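Long-range contacts in hypothetical conserved protein TTC0263 (Thermus thermophilus, PDB 2PL2), which is of unknown function but belongs to the tetratricopeptide-repeat proteins, all-helical scaffolds of stacked antiparallel helices that commonly serve as platforms for protein-protein contacts: residues Leu100-Leu104 with Val127-Glu133; His121-Leu126 with Ser140-Ala144; Arg154-Glu159 with Ala172-Lys176. All blocks are in the same frame, centred on the assembly; numbering follows the deposited sequence.

The three contacts follow the tetratricopeptide-repeat array along the chain. Contact 1 joins helix 93-113 to the C-terminal end of helix 118-130. Contact 2 pairs helix 118-130 with helix 134-147, and contact 3 pairs helix 151-164 with helix 167-180. Contacts 1 and 2 share helix 118-130, and their centres lie about 11 Å apart. They meet where Tyr128 CD2 is 3.4 Å from Ser140 OG. Contacts 2 and 3 have centres about 13 Å apart and also touch: Leu122 CD1 lies 3.7 Å from Ala156 CB. Contacts 1 and 3 do not touch; their nearest atoms are about 7 Å apart. Contact 3 also reaches the second subunit.

Contact 1. Residues Leu100-Leu104 with Val127-Glu133; sequences LEQAL and VYALLGE
Tyr128 receives Leu104 on one face of its ring. Leu104 CD2 is 3.9 Å from the ring centroid and 16° off the normal, a CH-pi contact displaced toward the rim. Glu133 OE1 lies at the ring edge, in its plane, while Glu133 OE2 forms a salt bridge with Lys136. The other branch of Leu104 meets Leu131 tip to tip, with Leu104 CD1 3.3 Å from Leu131 CD1. Val127 splits its two methyls between neighbours. Val127 CG1 is anti to the backbone N (chi1 174°) and sits 3.5 Å from Leu104 CD2. Val127 CG2 approaches Ala103 CB at 4.2 Å.

These residues join successive helices of a tetratricopeptide-repeat array, 93-113 and 118-130. The second helix ends here in a Schellman motif, with Gly132 at positive phi. Leu131 sits in this last turn and packs alongside Leu100, the two side chains running in opposite directions. Leu100 CD2 is 3.8 Å from Leu131 CD2. Leu100 CD2 also lies 3.7 Å from Leu130 CB, and the Leu100 and Leu130 side chains cross at about a right angle. Tyr87 of helix 73-88 touches both Leu100 and Leu130.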
loop_
_atom_site.group_PDB
_atom_site.type_symbol
_atom_site.label_atom_id
_atom_site.label_comp_id
_atom_site.label_asym_id
_atom_site.label_seq_id
_atom_site.Cartn_x
_atom_site.Cartn_y
_atom_site.Cartn_z
ATOM N N LEU A 100 12.016 15.084 -0.472
ATOM C CA LEU A 100 12.948 14.185 -1.141
ATOM C C LEU A 100 14.358 14.609 -0.796
ATOM O O LEU A 100 15.250 13.778 -0.601
ATOM C CB LEU A 100 12.742 14.263 -2.657
ATOM C CG LEU A 100 12.209 13.064 -3.456
ATOM C CD1 LEU A 100 11.194 12.268 -2.657
ATOM C CD2 LEU A 100 11.600 13.593 -4.763
ATOM N N GLU A 101 14.548 15.922 -0.733
ATOM C CA GLU A 101 15.842 16.510 -0.400
ATOM C C GLU A 101 16.221 16.076 1.014
ATOM O O GLU A 101 17.388 15.766 1.283
ATOM C CB GLU A 101 15.744 18.031 -0.468
ATOM C CG GLU A 101 17.024 18.730 -0.867
ATOM C CD GLU A 101 17.272 18.667 -2.358
ATOM O OE1 GLU A 101 16.312 18.922 -3.129
ATOM O OE2 GLU A 101 18.427 18.377 -2.756
ATOM N N GLN A 102 15.227 16.041 1.907
ATOM C CA GLN A 102 15.447 15.624 3.294
ATOM C C GLN A 102 15.807 14.151 3.356
ATOM O O GLN A 102 16.630 13.735 4.180
ATOM C CB GLN A 102 14.197 15.865 4.155
ATOM C CG GLN A 102 13.786 17.322 4.272
ATOM C CD GLN A 102 12.751 17.548 5.367
ATOM O OE1 GLN A 102 13.061 17.455 6.558
ATOM N NE2 GLN A 102 11.519 17.835 4.970
ATOM N N ALA A 103 15.168 13.367 2.488
ATOM C CA ALA A 103 15.412 11.930 2.418
ATOM C C ALA A 103 16.843 11.676 1.962
ATOM O O ALA A 103 17.501 10.772 2.466
ATOM C CB ALA A 103 14.411 11.260 1.467
ATOM N N LEU A 104 17.324 12.479 1.018
ATOM C CA LEU A 104 18.693 12.342 0.525
ATOM C C LEU A 104 19.665 12.703 1.627
ATOM O O LEU A 104 20.710 12.070 1.792
ATOM C CB LEU A 104 18.956 13.283 -0.645
ATOM C CG LEU A 104 18.630 12.845 -2.068
ATOM C CD1 LEU A 104 19.239 13.858 -3.029
ATOM C CD2 LEU A 104 19.205 11.460 -2.340
ATOM N N VAL A 127 15.472 7.398 -4.354
ATOM C CA VAL A 127 15.248 8.813 -4.082
ATOM C C VAL A 127 15.735 9.685 -5.234
ATOM O O VAL A 127 15.067 10.650 -5.616
ATOM C CB VAL A 127 15.937 9.245 -2.762
ATOM C CG1 VAL A 127 15.819 10.762 -2.577
ATOM C CG2 VAL A 127 15.294 8.519 -1.582
ATOM N N TYR A 128 16.898 9.357 -5.790
ATOM C CA TYR A 128 17.413 10.115 -6.926
ATOM C C TYR A 128 16.467 10.000 -8.117
ATOM O O TYR A 128 16.300 10.954 -8.883
ATOM C CB TYR A 128 18.789 9.609 -7.339
ATOM C CG TYR A 128 19.918 10.137 -6.498
ATOM C CD1 TYR A 128 20.090 11.510 -6.300
ATOM C CD2 TYR A 128 20.833 9.272 -5.923
ATOM C CE1 TYR A 128 21.150 12.003 -5.550
ATOM C CE2 TYR A 128 21.899 9.753 -5.175
ATOM C CZ TYR A 128 22.050 11.120 -4.991
ATOM O OH TYR A 128 23.100 11.575 -4.248
ATOM N N ALA A 129 15.854 8.829 -8.277
ATOM C CA ALA A 129 14.916 8.612 -9.377
ATOM C C ALA A 129 13.699 9.527 -9.211
ATOM O O ALA A 129 13.305 10.222 -10.144
ATOM C CB ALA A 129 14.483 7.151 -9.415
ATOM N N LEU A 130 13.105 9.526 -8.021
ATOM C CA LEU A 130 11.946 10.376 -7.754
ATOM C C LEU A 130 12.320 11.825 -8.024
ATOM O O LEU A 130 11.457 12.646 -8.340
ATOM C CB LEU A 130 11.487 10.207 -6.306
ATOM C CG LEU A 130 11.014 8.789 -5.978
ATOM C CD1 LEU A 130 10.755 8.641 -4.490
ATOM C CD2 LEU A 130 9.751 8.482 -6.775
ATOM N N LEU A 131 13.610 12.132 -7.887
ATOM C CA LEU A 131 14.115 13.477 -8.137
ATOM C C LEU A 131 14.393 13.647 -9.628
ATOM O O LEU A 131 14.897 14.677 -10.065
ATOM C CB LEU A 131 15.411 13.722 -7.357
ATOM C CG LEU A 131 15.355 14.040 -5.857
ATOM C CD1 LEU A 131 16.749 13.892 -5.261
ATOM C CD2 LEU A 131 14.825 15.443 -5.633
ATOM N N GLY A 132 14.062 12.631 -10.410
ATOM C CA GLY A 132 14.311 12.714 -11.832
ATOM C C GLY A 132 15.800 12.748 -12.104
ATOM O O GLY A 132 16.244 13.297 -13.112
ATOM N N GLU A 133 16.582 12.182 -11.192
ATOM C CA GLU A 133 18.029 12.136 -11.368
ATOM C C GLU A 133 18.449 10.726 -11.753
ATOM O O GLU A 133 19.163 10.040 -11.016
ATOM C CB GLU A 133 18.742 12.574 -10.093
ATOM C CG GLU A 133 18.684 14.070 -9.837
ATOM C CD GLU A 133 19.473 14.466 -8.610
ATOM O OE1 GLU A 133 19.097 14.041 -7.491
ATOM O OE2 GLU A 133 20.478 15.192 -8.767
#

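Contact 2. Residues His121-Leu126 with Ser140-Ala144; sequences HLQRGL and SLKQA
Ser140 and Gly125 meet within an antiparallel helix pair of the tetratricopeptide-repeat type. The axes of the two short segments approach to 7.6 Å, at 161° between their directions. Gly125 brings no side chain, and Ser140 CB comes within 3.6 Å of Gly125 CA. A small residue at such a crossing is a familiar feature of these repeats. Ser140 CB also lies 3.5 Å from His121 O, the carbonyl that accepts the helical bond from Gly125 N.

On one flank the packing is apolar. Leu141 CD2 touches Leu122 CD1 at 3.5 Å, and Ala144 CB fits against the backbone N of Leu122. Leu122 in turn packs on Ile153 and Ala156 of helix 151-164.

The other flank is polar. The amide of Gln143 comes over one face of the His121 imidazole, with Gln143 NE2 3.2 Å above the plane and offset toward the rim. The two planes stand 60° apart. The Gln143 chain bends at chi2 (-54°), which carries its amide to the ring. His121 NE2 is hydrogen-bonded to Pro115 O, which would restrain the turn of the imidazole.

Arg124 bends at chi3, and beyond that bend its NE passes Ser140. Its NH1 forms a salt bridge with Glu111, which would hold the guanidinium in place. Ser140 OG is hydrogen-bonded to Lys136 O within its own helix. Ser140 OG lies at the guanidinium edge, near its plane, 3.5 Å from Arg124 NE.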
loop_
_atom_site.group_PDB
_atom_site.type_symbol
_atom_site.label_atom_id
_atom_site.label_comp_id
_atom_site.label_asym_id
_atom_site.label_seq_id
_atom_site.Cartn_x
_atom_site.Cartn_y
_atom_site.Cartn_z
ATOM N N HIS A 121 21.948 2.436 -0.119
ATOM C CA HIS A 121 22.222 2.723 -1.519
ATOM C C HIS A 121 20.993 2.448 -2.381
ATOM O O HIS A 121 20.764 3.113 -3.389
ATOM C CB HIS A 121 23.429 1.899 -1.975
ATOM C CG HIS A 121 24.710 2.305 -1.314
ATOM N ND1 HIS A 121 25.363 3.491 -1.612
ATOM C CD2 HIS A 121 25.434 1.723 -0.333
ATOM C CE1 HIS A 121 26.423 3.615 -0.843
ATOM N NE2 HIS A 121 26.491 2.551 -0.052
ATOM N N LEU A 122 20.193 1.476 -1.965
ATOM C CA LEU A 122 18.973 1.148 -2.678
ATOM C C LEU A 122 18.016 2.321 -2.536
ATOM O O LEU A 122 17.477 2.829 -3.533
ATOM C CB LEU A 122 18.332 -0.120 -2.100
ATOM C CG LEU A 122 16.917 -0.399 -2.642
ATOM C CD1 LEU A 122 16.952 -0.406 -4.177
ATOM C CD2 LEU A 122 16.361 -1.706 -2.080
ATOM N N GLN A 123 17.814 2.753 -1.290
ATOM C CA GLN A 123 16.933 3.879 -1.004
ATOM C C GLN A 123 17.454 5.146 -1.662
ATOM O O GLN A 123 16.685 5.930 -2.210
ATOM C CB GLN A 123 16.826 4.110 0.504
ATOM C CG GLN A 123 15.535 3.604 1.128
ATOM C CD GLN A 123 14.298 4.196 0.475
ATOM O OE1 GLN A 123 14.191 5.410 0.318
ATOM N NE2 GLN A 123 13.354 3.337 0.098
ATOM N N ARG A 124 18.762 5.352 -1.606
ATOM C CA ARG A 124 19.334 6.542 -2.201
ATOM C C ARG A 124 19.021 6.567 -3.689
ATOM O O ARG A 124 18.695 7.620 -4.237
ATOM C CB ARG A 124 20.848 6.584 -1.968
ATOM C CG ARG A 124 21.474 7.949 -2.232
ATOM C CD ARG A 124 22.962 7.966 -1.872
ATOM N NE ARG A 124 23.754 7.078 -2.725
ATOM C CZ ARG A 124 25.048 6.836 -2.541
ATOM N NH1 ARG A 124 25.687 7.418 -1.534
ATOM N NH2 ARG A 124 25.701 6.014 -3.351
ATOM N N GLY A 125 19.106 5.410 -4.343
ATOM C CA GLY A 125 18.816 5.345 -5.768
ATOM C C GLY A 125 17.351 5.617 -6.064
ATOM O O GLY A 125 17.010 6.326 -7.008
ATOM N N LEU A 126 16.478 5.056 -5.236
ATOM C CA LEU A 126 15.043 5.243 -5.389
ATOM C C LEU A 126 14.696 6.715 -5.193
ATOM O O LEU A 126 13.748 7.225 -5.794
ATOM C CB LEU A 126 14.297 4.387 -4.364
ATOM C CG LEU A 126 12.782 4.215 -4.528
ATOM C CD1 LEU A 126 12.271 3.218 -3.481
ATOM C CD2 LEU A 126 12.075 5.558 -4.379
ATOM N N SER A 140 23.851 4.587 -7.707
ATOM C CA SER A 140 23.514 4.176 -6.346
ATOM C C SER A 140 22.978 2.757 -6.354
ATOM O O SER A 140 23.349 1.941 -5.508
ATOM C CB SER A 140 22.457 5.107 -5.756
ATOM O OG SER A 140 22.770 6.455 -6.026
ATOM N N LEU A 141 22.094 2.467 -7.306
ATOM C CA LEU A 141 21.531 1.127 -7.408
ATOM C C LEU A 141 22.613 0.115 -7.756
ATOM O O LEU A 141 22.683 -0.962 -7.159
ATOM C CB LEU A 141 20.403 1.097 -8.438
ATOM C CG LEU A 141 19.163 1.874 -7.982
ATOM C CD1 LEU A 141 18.008 1.636 -8.951
ATOM C CD2 LEU A 141 18.765 1.434 -6.580
ATOM N N LYS A 142 23.468 0.463 -8.713
ATOM C CA LYS A 142 24.557 -0.429 -9.084
ATOM C C LYS A 142 25.414 -0.606 -7.852
ATOM O O LYS A 142 25.896 -1.703 -7.565
ATOM C CB LYS A 142 25.372 0.160 -10.236
ATOM C CG LYS A 142 24.612 0.108 -11.539
ATOM C CD LYS A 142 25.470 0.359 -12.753
ATOM C CE LYS A 142 24.640 0.136 -14.014
ATOM N NZ LYS A 142 25.394 0.358 -15.285
ATOM N N GLN A 143 25.576 0.481 -7.106
ATOM C CA GLN A 143 26.357 0.442 -5.881
ATOM C C GLN A 143 25.673 -0.558 -4.958
ATOM O O GLN A 143 26.308 -1.474 -4.440
ATOM C CB GLN A 143 26.390 1.828 -5.231
ATOM C CG GLN A 143 27.744 2.253 -4.706
ATOM C CD GLN A 143 28.355 1.238 -3.758
ATOM O OE1 GLN A 143 28.682 0.115 -4.161
ATOM N NE2 GLN A 143 28.527 1.629 -2.493
ATOM N N ALA A 144 24.364 -0.389 -4.783
ATOM C CA ALA A 144 23.571 -1.279 -3.934
ATOM C C ALA A 144 23.811 -2.726 -4.325
ATOM O O ALA A 144 24.098 -3.567 -3.482
ATOM C CB ALA A 144 22.084 -0.949 -4.065
#

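Contact 3. Residues Arg154-Glu159 with Ala172-Lys176; sequences RSALAE and AQYAK
Helices 151-164 and 167-180 form an antiparallel hairpin of the tetratricopeptide-repeat array, and this contact lies along their interface. The axes of the short segments come within 8.3 Å at an angle of 164°. Ala158 CB sits over the centre of the Tyr174 ring, 3.5 Å from its centroid and 13° off the normal, in a CH-pi contact. Tyr191 and Ala194 of helix 185-195 also pack against this tyrosine.

Further along, Arg154 turns its guanidinium edge to the Gln173 side chain. Arg154 NE donates to Gln173 OE1 at 2.7 Å, in the carbonyl plane and near the guanidinium plane. NH2 is bonded to the same oxygen, but its modelled distance is very short and therefore doubtful. Bends at chi2 (-63°) and chi3 fold the arginine back toward the amide. Lys176 CG covers one guanidinium face, 3.8 Å above its centre. Lys176 NZ is also close to Arg154 NH1, whose charge is probably offset by its salt bridge to Asp149. Leu157 CD1 lies 3.4 Å from Gln173 NE2.

At the far end Glu159 OE2 approaches Tyr174 OH at 3.2 Å, with poor geometry for a bond. Its stronger partner is Arg20 of the second subunit, which forms a salt bridge with OE2 and packs on Tyr174. A small residue of one helix packed against a bulky side chain of the next is typical of antiparallel helix pairs in tetratricopeptide-repeat proteins.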
loop_
_atom_site.group_PDB
_atom_site.type_symbol
_atom_site.label_atom_id
_atom_site.label_comp_id
_atom_site.label_asym_id
_atom_site.label_seq_id
_atom_site.Cartn_x
_atom_site.Cartn_y
_atom_site.Cartn_z
ATOM N N ARG A 154 17.674 -6.044 -8.252
ATOM C CA ARG A 154 17.622 -6.192 -9.710
ATOM C C ARG A 154 16.311 -5.559 -10.194
ATOM O O ARG A 154 16.286 -4.931 -11.252
ATOM C CB ARG A 154 17.647 -7.661 -10.156
ATOM C CG ARG A 154 18.657 -8.586 -9.479
ATOM C CD ARG A 154 20.137 -8.255 -9.694
ATOM N NE ARG A 154 20.452 -7.774 -11.033
ATOM C CZ ARG A 154 21.564 -8.070 -11.700
ATOM N NH1 ARG A 154 22.477 -8.872 -11.174
ATOM N NH2 ARG A 154 21.781 -7.510 -12.877
ATOM N N SER A 155 15.235 -5.712 -9.409
ATOM C CA SER A 155 13.921 -5.138 -9.761
ATOM C C SER A 155 13.910 -3.608 -9.764
ATOM O O SER A 155 13.330 -2.978 -10.645
ATOM C CB SER A 155 12.844 -5.613 -8.796
ATOM O OG SER A 155 13.012 -6.977 -8.502
ATOM N N ALA A 156 14.535 -3.002 -8.760
ATOM C CA ALA A 156 14.592 -1.543 -8.701
ATOM C C ALA A 156 15.322 -1.065 -9.950
ATOM O O ALA A 156 14.859 -0.143 -10.652
ATOM C CB ALA A 156 15.327 -1.094 -7.453
ATOM N N LEU A 157 16.464 -1.699 -10.216
ATOM C CA LEU A 157 17.271 -1.389 -11.392
ATOM C C LEU A 157 16.380 -1.468 -12.628
ATOM O O LEU A 157 16.395 -0.578 -13.481
ATOM C CB LEU A 157 18.410 -2.399 -11.531
ATOM C CG LEU A 157 19.827 -1.822 -11.543
ATOM C CD1 LEU A 157 20.846 -2.953 -11.779
ATOM C CD2 LEU A 157 19.937 -0.756 -12.642
ATOM N N ALA A 158 15.600 -2.544 -12.712
ATOM C CA ALA A 158 14.677 -2.759 -13.827
ATOM C C ALA A 158 13.785 -1.552 -13.932
ATOM O O ALA A 158 13.678 -0.934 -14.996
ATOM C CB ALA A 158 13.832 -4.013 -13.585
ATOM N N GLU A 159 13.144 -1.234 -12.810
ATOM C CA GLU A 159 12.252 -0.082 -12.697
ATOM C C GLU A 159 12.903 1.200 -13.157
ATOM O O GLU A 159 12.287 1.967 -13.887
ATOM C CB GLU A 159 11.769 0.077 -11.255
ATOM C CG GLU A 159 10.528 -0.727 -10.956
ATOM C CD GLU A 159 9.354 -0.281 -11.802
ATOM O OE1 GLU A 159 8.928 0.880 -11.645
ATOM O OE2 GLU A 159 8.860 -1.085 -12.620
ATOM N N ALA A 172 16.165 -7.395 -19.157
ATOM C CA ALA A 172 17.330 -8.203 -18.799
ATOM C C ALA A 172 17.500 -8.332 -17.296
ATOM O O ALA A 172 17.898 -9.389 -16.797
ATOM C CB ALA A 172 18.601 -7.611 -19.419
ATOM N N GLN A 173 17.202 -7.260 -16.569
ATOM C CA GLN A 173 17.326 -7.285 -15.111
ATOM C C GLN A 173 16.233 -8.139 -14.460
ATOM O O GLN A 173 16.466 -8.770 -13.411
ATOM C CB GLN A 173 17.300 -5.860 -14.545
ATOM C CG GLN A 173 18.585 -5.060 -14.829
ATOM C CD GLN A 173 19.764 -5.595 -14.055
ATOM O OE1 GLN A 173 19.605 -6.386 -13.128
ATOM N NE2 GLN A 173 20.957 -5.160 -14.419
ATOM N N TYR A 174 15.047 -8.175 -15.072
ATOM C CA TYR A 174 13.966 -9.000 -14.523
ATOM C C TYR A 174 14.318 -10.470 -14.748
ATOM O O TYR A 174 14.160 -11.311 -13.850
ATOM C CB TYR A 174 12.617 -8.673 -15.195
ATOM C CG TYR A 174 11.950 -7.397 -14.700
ATOM C CD1 TYR A 174 11.679 -7.212 -13.351
ATOM C CD2 TYR A 174 11.532 -6.414 -15.586
ATOM C CE1 TYR A 174 11.016 -6.091 -12.897
ATOM C CE2 TYR A 174 10.863 -5.282 -15.148
ATOM C CZ TYR A 174 10.603 -5.127 -13.794
ATOM O OH TYR A 174 9.939 -4.009 -13.324
ATOM N N ALA A 175 14.801 -10.775 -15.956
ATOM C CA ALA A 175 15.188 -12.148 -16.320
ATOM C C ALA A 175 16.221 -12.672 -15.316
ATOM O O ALA A 175 16.174 -13.835 -14.904
ATOM C CB ALA A 175 15.758 -12.176 -17.733
ATOM N N LYS A 176 17.149 -11.807 -14.914
ATOM C CA LYS A 176 18.160 -12.200 -13.936
ATOM C C LYS A 176 17.512 -12.377 -12.563
ATOM O O LYS A 176 17.703 -13.395 -11.894
ATOM C CB LYS A 176 19.259 -11.141 -13.839
ATOM C CG LYS A 176 20.396 -11.560 -12.916
ATOM C CD LYS A 176 21.044 -12.854 -13.414
ATOM C CE LYS A 176 21.867 -13.536 -12.336
ATOM N NZ LYS A 176 23.055 -12.732 -11.923
#